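Long-range contacts in cysteine desulfurase (PDB 6A6E), which catalyses the PLP-dependent removal of sulfur from cysteine, probably to supply sulfur for iron-sulfur cluster assembly as in other SufS enzymes: residues K178-T183 with A205-D210; M193-I198 with K223-D228. One frame throughout, in Å; residues are numbered along the deposited sequence.

The two contacts illustrate how a pyridoxal-phosphate enzyme of the aminotransferase class-V family builds its cofactor-binding domain: contact 1 is a joint between two strands of the mixed seven-stranded sheet, and contact 2 joins two helices on one face of it. Their centres lie 10 Å apart and their segments alternate along the chain, in the order 178-183, 193-198, 205-210, 223-228. Helix 195-201 is the crossover between strands 179-183 and 206-210, while helix 222-225 leads into the next strand, 229-233. A probable hydrogen bond from Leu207 N to Asp228 OD2, 2.8 Å, ties the contacts together. The C-terminal ends of both strands carry Thr183 and Asp210 to the cofactor, while helix 195-201 covers the face bearing Val180, Ile182 and Leu207.

Contact 1: residues K178-T183 with A205-D210; sequences KVVSIT and ATLIVD. With PLP (pyridoxal-5'-phosphate), chain E.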
loop_
_atom_site.group_PDB
_atom_site.type_symbol
_atom_site.label_atom_id
_atom_site.label_comp_id
_atom_site.label_asym_id
_atom_site.label_seq_id
_atom_site.Cartn_x
_atom_site.Cartn_y
_atom_site.Cartn_z
ATOM N N LYS A 178 9.247 19.066 21.139
ATOM C CA LYS A 178 9.184 17.649 21.405
ATOM C C LYS A 178 9.528 16.854 20.118
ATOM O O LYS A 178 10.240 15.835 20.172
ATOM C CB LYS A 178 7.818 17.266 21.990
ATOM C CG LYS A 178 7.763 15.831 22.504
ATOM C CD LYS A 178 8.766 15.620 23.659
ATOM C CE LYS A 178 8.280 14.688 24.733
ATOM N NZ LYS A 178 7.042 15.249 25.355
ATOM N N VAL A 179 9.082 17.361 18.973
ATOM C CA VAL A 179 9.312 16.714 17.654
ATOM C C VAL A 179 9.710 17.789 16.644
ATOM O O VAL A 179 9.147 18.882 16.652
ATOM C CB VAL A 179 8.024 15.992 17.156
ATOM C CG1 VAL A 179 8.178 15.431 15.751
ATOM C CG2 VAL A 179 7.726 14.886 18.110
ATOM N N VAL A 180 10.695 17.471 15.809
ATOM C CA VAL A 180 11.066 18.286 14.665
ATOM C C VAL A 180 10.869 17.364 13.419
ATOM O O VAL A 180 11.441 16.265 13.369
ATOM C CB VAL A 180 12.541 18.742 14.735
ATOM C CG1 VAL A 180 13.011 19.463 13.476
ATOM C CG2 VAL A 180 12.748 19.716 15.888
ATOM N N SER A 181 10.063 17.785 12.455
ATOM C CA SER A 181 9.886 17.025 11.221
ATOM C C SER A 181 10.196 17.917 10.077
ATOM O O SER A 181 9.536 18.904 9.878
ATOM C CB SER A 181 8.461 16.493 11.097
ATOM O OG SER A 181 8.345 15.493 10.084
ATOM N N ILE A 182 11.178 17.561 9.287
ATOM C CA ILE A 182 11.563 18.430 8.240
ATOM C C ILE A 182 11.909 17.661 6.984
ATOM O O ILE A 182 12.368 16.523 7.086
ATOM C CB ILE A 182 12.807 19.293 8.706
ATOM C CG1 ILE A 182 13.074 20.396 7.669
ATOM C CG2 ILE A 182 14.035 18.428 8.915
ATOM C CD1 ILE A 182 13.957 21.514 8.168
ATOM N N THR A 183 11.758 18.313 5.826
ATOM C CA THR A 183 12.114 17.720 4.571
ATOM C C THR A 183 13.630 17.614 4.435
ATOM O O THR A 183 14.388 18.430 4.927
ATOM C CB THR A 183 11.540 18.510 3.369
ATOM O OG1 THR A 183 11.860 17.809 2.185
ATOM C CG2 THR A 183 12.102 19.963 3.263
ATOM N N ALA A 205 15.095 16.755 20.497
ATOM C CA ALA A 205 13.835 16.491 19.782
ATOM C C ALA A 205 13.857 15.099 19.183
ATOM O O ALA A 205 14.924 14.533 18.957
ATOM C CB ALA A 205 13.559 17.550 18.738
ATOM N N THR A 206 12.688 14.509 19.019
ATOM C CA THR A 206 12.522 13.371 18.079
ATOM C C THR A 206 12.586 13.997 16.722
ATOM O O THR A 206 11.711 14.811 16.347
ATOM C CB THR A 206 11.176 12.657 18.265
ATOM O OG1 THR A 206 11.183 12.023 19.529
ATOM C CG2 THR A 206 10.950 11.543 17.226
ATOM N N LEU A 207 13.623 13.646 15.991
ATOM C CA LEU A 207 13.840 14.160 14.643
ATOM C C LEU A 207 13.408 13.179 13.494
ATOM O O LEU A 207 13.991 12.083 13.290
ATOM C CB LEU A 207 15.295 14.594 14.472
ATOM C CG LEU A 207 15.729 15.103 13.091
ATOM C CD1 LEU A 207 14.992 16.336 12.595
ATOM C CD2 LEU A 207 17.217 15.375 13.146
ATOM N N ILE A 208 12.445 13.661 12.699
ATOM C CA ILE A 208 11.943 12.986 11.522
ATOM C C ILE A 208 12.374 13.733 10.262
ATOM O O ILE A 208 12.225 14.983 10.143
ATOM C CB ILE A 208 10.388 12.945 11.560
ATOM C CG1 ILE A 208 9.927 12.310 12.846
ATOM C CG2 ILE A 208 9.840 12.222 10.299
ATOM C CD1 ILE A 208 8.494 12.625 13.196
ATOM N N VAL A 209 12.858 12.973 9.280
ATOM C CA VAL A 209 13.152 13.532 7.994
ATOM C C VAL A 209 12.269 12.904 6.931
ATOM O O VAL A 209 12.186 11.687 6.837
ATOM C CB VAL A 209 14.655 13.344 7.658
ATOM C CG1 VAL A 209 14.944 13.679 6.232
ATOM C CG2 VAL A 209 15.510 14.243 8.562
ATOM N N ASP A 210 11.597 13.786 6.172
ATOM C CA ASP A 210 10.933 13.452 4.961
ATOM C C ASP A 210 11.933 13.418 3.843
ATOM O O ASP A 210 12.307 14.445 3.284
ATOM C CB ASP A 210 9.747 14.431 4.706
ATOM C CG ASP A 210 9.047 14.230 3.335
ATOM O OD1 ASP A 210 9.449 13.330 2.608
ATOM O OD2 ASP A 210 8.122 15.027 2.981
HETATM N N1 PLP E . 7.378 14.790 0.549
HETATM C C2 PLP E . 8.104 15.178 -0.467
HETATM C C2A PLP E . 9.158 16.218 -0.289
HETATM C C3 PLP E . 7.804 14.584 -1.770
HETATM O O3 PLP E . 8.509 14.991 -2.811
HETATM C C4 PLP E . 6.783 13.546 -1.895
HETATM C C4A PLP E . 6.496 12.844 -3.131
HETATM C C5 PLP E . 6.008 13.217 -0.694
HETATM C C6 PLP E . 6.373 13.875 0.441
HETATM C C5A PLP E . 4.849 12.216 -0.713
HETATM O O4P PLP E . 5.044 10.935 -1.294
HETATM P P PLP E . 3.887 9.853 -1.643
HETATM O O1P PLP E . 3.262 9.404 -0.383
HETATM O O2P PLP E . 3.029 10.620 -2.607
HETATM O O3P PLP E . 4.727 8.778 -2.265
HETATM O O HOH W 1 10.740 13.746 21.436
#
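Val180 and Leu207 are paired across the parallel strands of a beta-alpha-beta unit, their side chains passing at a slant; strands 179-183 and 206-210 lie at the centre of the large sheet of this fold-type-I enzyme. Five backbone hydrogen bonds alternate between them; the straightest runs from Ile208 N to Val180 O, 2.9 Å with 175° at the hydrogen. Side chains alternate between the two faces. On one, Val180 divides its methyls: CG2 meets Ala205 CB at 3.7 Å and CG1 meets Leu207 CD1 at 3.8 Å, against helix 195-201. On the other face Ile208 can be followed outward. Its CB lies 3.6 Å from Ser181 OG, and CG2 touches that same oxygen, which is hydrogen-bonded to Asn136. With chi1 at -55°, CG1 is swung opposite the carbonyl carbon and the chain leads back along the strand, until CD1 comes to rest on Val179 CG1 at 3.8 Å; the side chain also packs on Ile107 and Leu110 of helix 103-116. At the C-terminal ends, Thr183 and Asp210 belong to the cofactor pocket. Thr183 OG1 is hydrogen-bonded to Gln185 O. The carboxylate of Asp210 is held by Ala212 N at OD1, while OD2 faces the pyridine nitrogen, N1 of pyridoxal-5'-phosphate, at 2.6 Å.

Contact 2: residues M193-I198 with K223-D228; sequences MPIELI and KKLDVD
A first torsion of -64° in Ile195 places CG2 across from the backbone N and CG1 across from the carbonyl carbon, and with the chain extended to CD1 (chi2 170°) the residue offers two separate methyls to Leu225 and Val227. CD1 meets Leu225 CD1 at 4.1 Å, and CG2 meets Val227 CG1 at 3.9 Å. This is how the first turn of helix 195-201 packs against the short helix 222-225 and the residues leading into strand 229-233. Ile195 and Val227 both rest on Val209 of strand 206-210, so the cluster packs onto the face of the sheet that carries Val209. Pro194, centre of an inverse gamma turn, is the N-cap, and the helix begins at Ile195. Towards solvent, Glu196 lies across Leu225 at about a right angle, its CG 4.1 Å from Leu225 CD2. Its OE2 comes within 3.6 Å of Lys224 O, an acceptor facing an acceptor, though lattice contacts of Glu196 and Lys224 may influence this pose. With no hydrogen bond between the segments, cohesion rests on apolar burial of Ile195, Leu225 and Val227; the Glu196 methylene adds to it, and its carboxylate probably contributes little.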
loop_
_atom_site.group_PDB
_atom_site.type_symbol
_atom_site.label_atom_id
_atom_site.label_comp_id
_atom_site.label_asym_id
_atom_site.label_seq_id
_atom_site.Cartn_x
_atom_site.Cartn_y
_atom_site.Cartn_z
ATOM N N MET A 193 18.427 20.161 2.654
ATOM C CA MET A 193 18.468 20.758 3.959
ATOM C C MET A 193 19.695 20.297 4.780
ATOM O O MET A 193 20.170 19.170 4.634
ATOM C CB MET A 193 17.182 20.460 4.749
ATOM C CG MET A 193 15.904 21.036 4.144
ATOM S SD MET A 193 15.959 22.850 3.872
ATOM C CE MET A 193 14.445 23.178 2.955
ATOM N N PRO A 194 20.157 21.167 5.674
ATOM C CA PRO A 194 21.282 20.895 6.535
ATOM C C PRO A 194 20.809 20.029 7.705
ATOM O O PRO A 194 20.678 20.476 8.846
ATOM C CB PRO A 194 21.732 22.316 6.950
ATOM C CG PRO A 194 20.441 23.047 7.086
ATOM C CD PRO A 194 19.621 22.529 5.889
ATOM N N ILE A 195 20.581 18.749 7.431
ATOM C CA ILE A 195 20.052 17.841 8.456
ATOM C C ILE A 195 20.898 17.727 9.749
ATOM O O ILE A 195 20.329 17.763 10.869
ATOM C CB ILE A 195 19.874 16.421 7.877
ATOM C CG1 ILE A 195 18.822 16.459 6.782
ATOM C CG2 ILE A 195 19.450 15.468 8.979
ATOM C CD1 ILE A 195 18.739 15.167 5.987
ATOM N N GLU A 196 22.214 17.613 9.615
ATOM C CA GLU A 196 23.098 17.552 10.823
ATOM C C GLU A 196 23.067 18.821 11.673
ATOM O O GLU A 196 23.000 18.764 12.901
ATOM C CB GLU A 196 24.508 17.173 10.420
ATOM C CG GLU A 196 24.522 15.730 9.945
ATOM C CD GLU A 196 25.897 15.130 9.705
ATOM O OE1 GLU A 196 26.806 15.386 10.494
ATOM O OE2 GLU A 196 26.049 14.347 8.747
ATOM N N LEU A 197 23.011 19.971 11.016
ATOM C CA LEU A 197 22.877 21.236 11.759
ATOM C C LEU A 197 21.544 21.213 12.512
ATOM O O LEU A 197 21.468 21.587 13.686
ATOM C CB LEU A 197 22.964 22.401 10.805
ATOM C CG LEU A 197 22.603 23.757 11.420
ATOM C CD1 LEU A 197 23.604 24.194 12.495
ATOM C CD2 LEU A 197 22.469 24.772 10.294
ATOM N N ILE A 198 20.483 20.713 11.862
ATOM C CA ILE A 198 19.206 20.598 12.569
ATOM C C ILE A 198 19.286 19.619 13.712
ATOM O O ILE A 198 18.777 19.881 14.812
ATOM C CB ILE A 198 18.024 20.293 11.581
ATOM C CG1 ILE A 198 17.881 21.469 10.641
ATOM C CG2 ILE A 198 16.704 20.035 12.336
ATOM C CD1 ILE A 198 17.112 21.135 9.408
ATOM N N LYS A 223 22.902 6.677 10.324
ATOM C CA LYS A 223 23.751 6.745 11.528
ATOM C C LYS A 223 24.595 7.995 11.587
ATOM O O LYS A 223 24.709 8.606 12.639
ATOM C CB LYS A 223 24.668 5.530 11.628
ATOM C CG LYS A 223 23.942 4.188 11.681
ATOM C CD LYS A 223 23.403 3.813 13.070
ATOM C CE LYS A 223 22.249 4.711 13.536
ATOM N NZ LYS A 223 21.553 4.316 14.809
ATOM N N LYS A 224 25.162 8.392 10.456
ATOM C CA LYS A 224 25.812 9.691 10.345
ATOM C C LYS A 224 24.885 10.857 10.559
ATOM O O LYS A 224 25.226 11.824 11.250
ATOM C CB LYS A 224 26.424 9.854 8.974
ATOM C CG LYS A 224 27.668 9.061 8.844
ATOM C CD LYS A 224 28.328 9.240 7.477
ATOM C CE LYS A 224 29.598 8.407 7.509
ATOM N NZ LYS A 224 30.204 8.484 6.156
ATOM N N LEU A 225 23.709 10.805 9.946
ATOM C CA LEU A 225 22.751 11.917 10.112
ATOM C C LEU A 225 22.208 11.920 11.539
ATOM O O LEU A 225 21.840 12.989 12.053
ATOM C CB LEU A 225 21.587 11.838 9.112
ATOM C CG LEU A 225 21.963 11.886 7.658
ATOM C CD1 LEU A 225 20.715 11.655 6.810
ATOM C CD2 LEU A 225 22.629 13.222 7.356
ATOM N N ASP A 226 22.158 10.732 12.162
ATOM C CA ASP A 226 21.605 10.561 13.519
ATOM C C ASP A 226 20.117 10.953 13.677
ATOM O O ASP A 226 19.630 11.326 14.772
ATOM C CB ASP A 226 22.453 11.320 14.544
ATOM C CG ASP A 226 22.192 10.822 15.982
ATOM O OD1 ASP A 226 21.906 9.617 16.168
ATOM O OD2 ASP A 226 22.228 11.618 16.933
ATOM N N VAL A 227 19.388 10.863 12.569
ATOM C CA VAL A 227 17.955 11.038 12.608
ATOM C C VAL A 227 17.311 9.946 13.414
ATOM O O VAL A 227 17.795 8.828 13.482
ATOM C CB VAL A 227 17.306 11.041 11.185
ATOM C CG1 VAL A 227 17.799 12.193 10.350
ATOM C CG2 VAL A 227 17.531 9.762 10.428
ATOM N N ASP A 228 16.180 10.261 14.027
ATOM C CA ASP A 228 15.369 9.261 14.699
ATOM C C ASP A 228 14.486 8.433 13.766
ATOM O O ASP A 228 14.317 7.237 13.990
ATOM C CB ASP A 228 14.570 9.975 15.744
ATOM C CG ASP A 228 15.536 10.662 16.823
ATOM O OD1 ASP A 228 16.493 10.006 17.245
ATOM O OD2 ASP A 228 15.378 11.845 17.121
#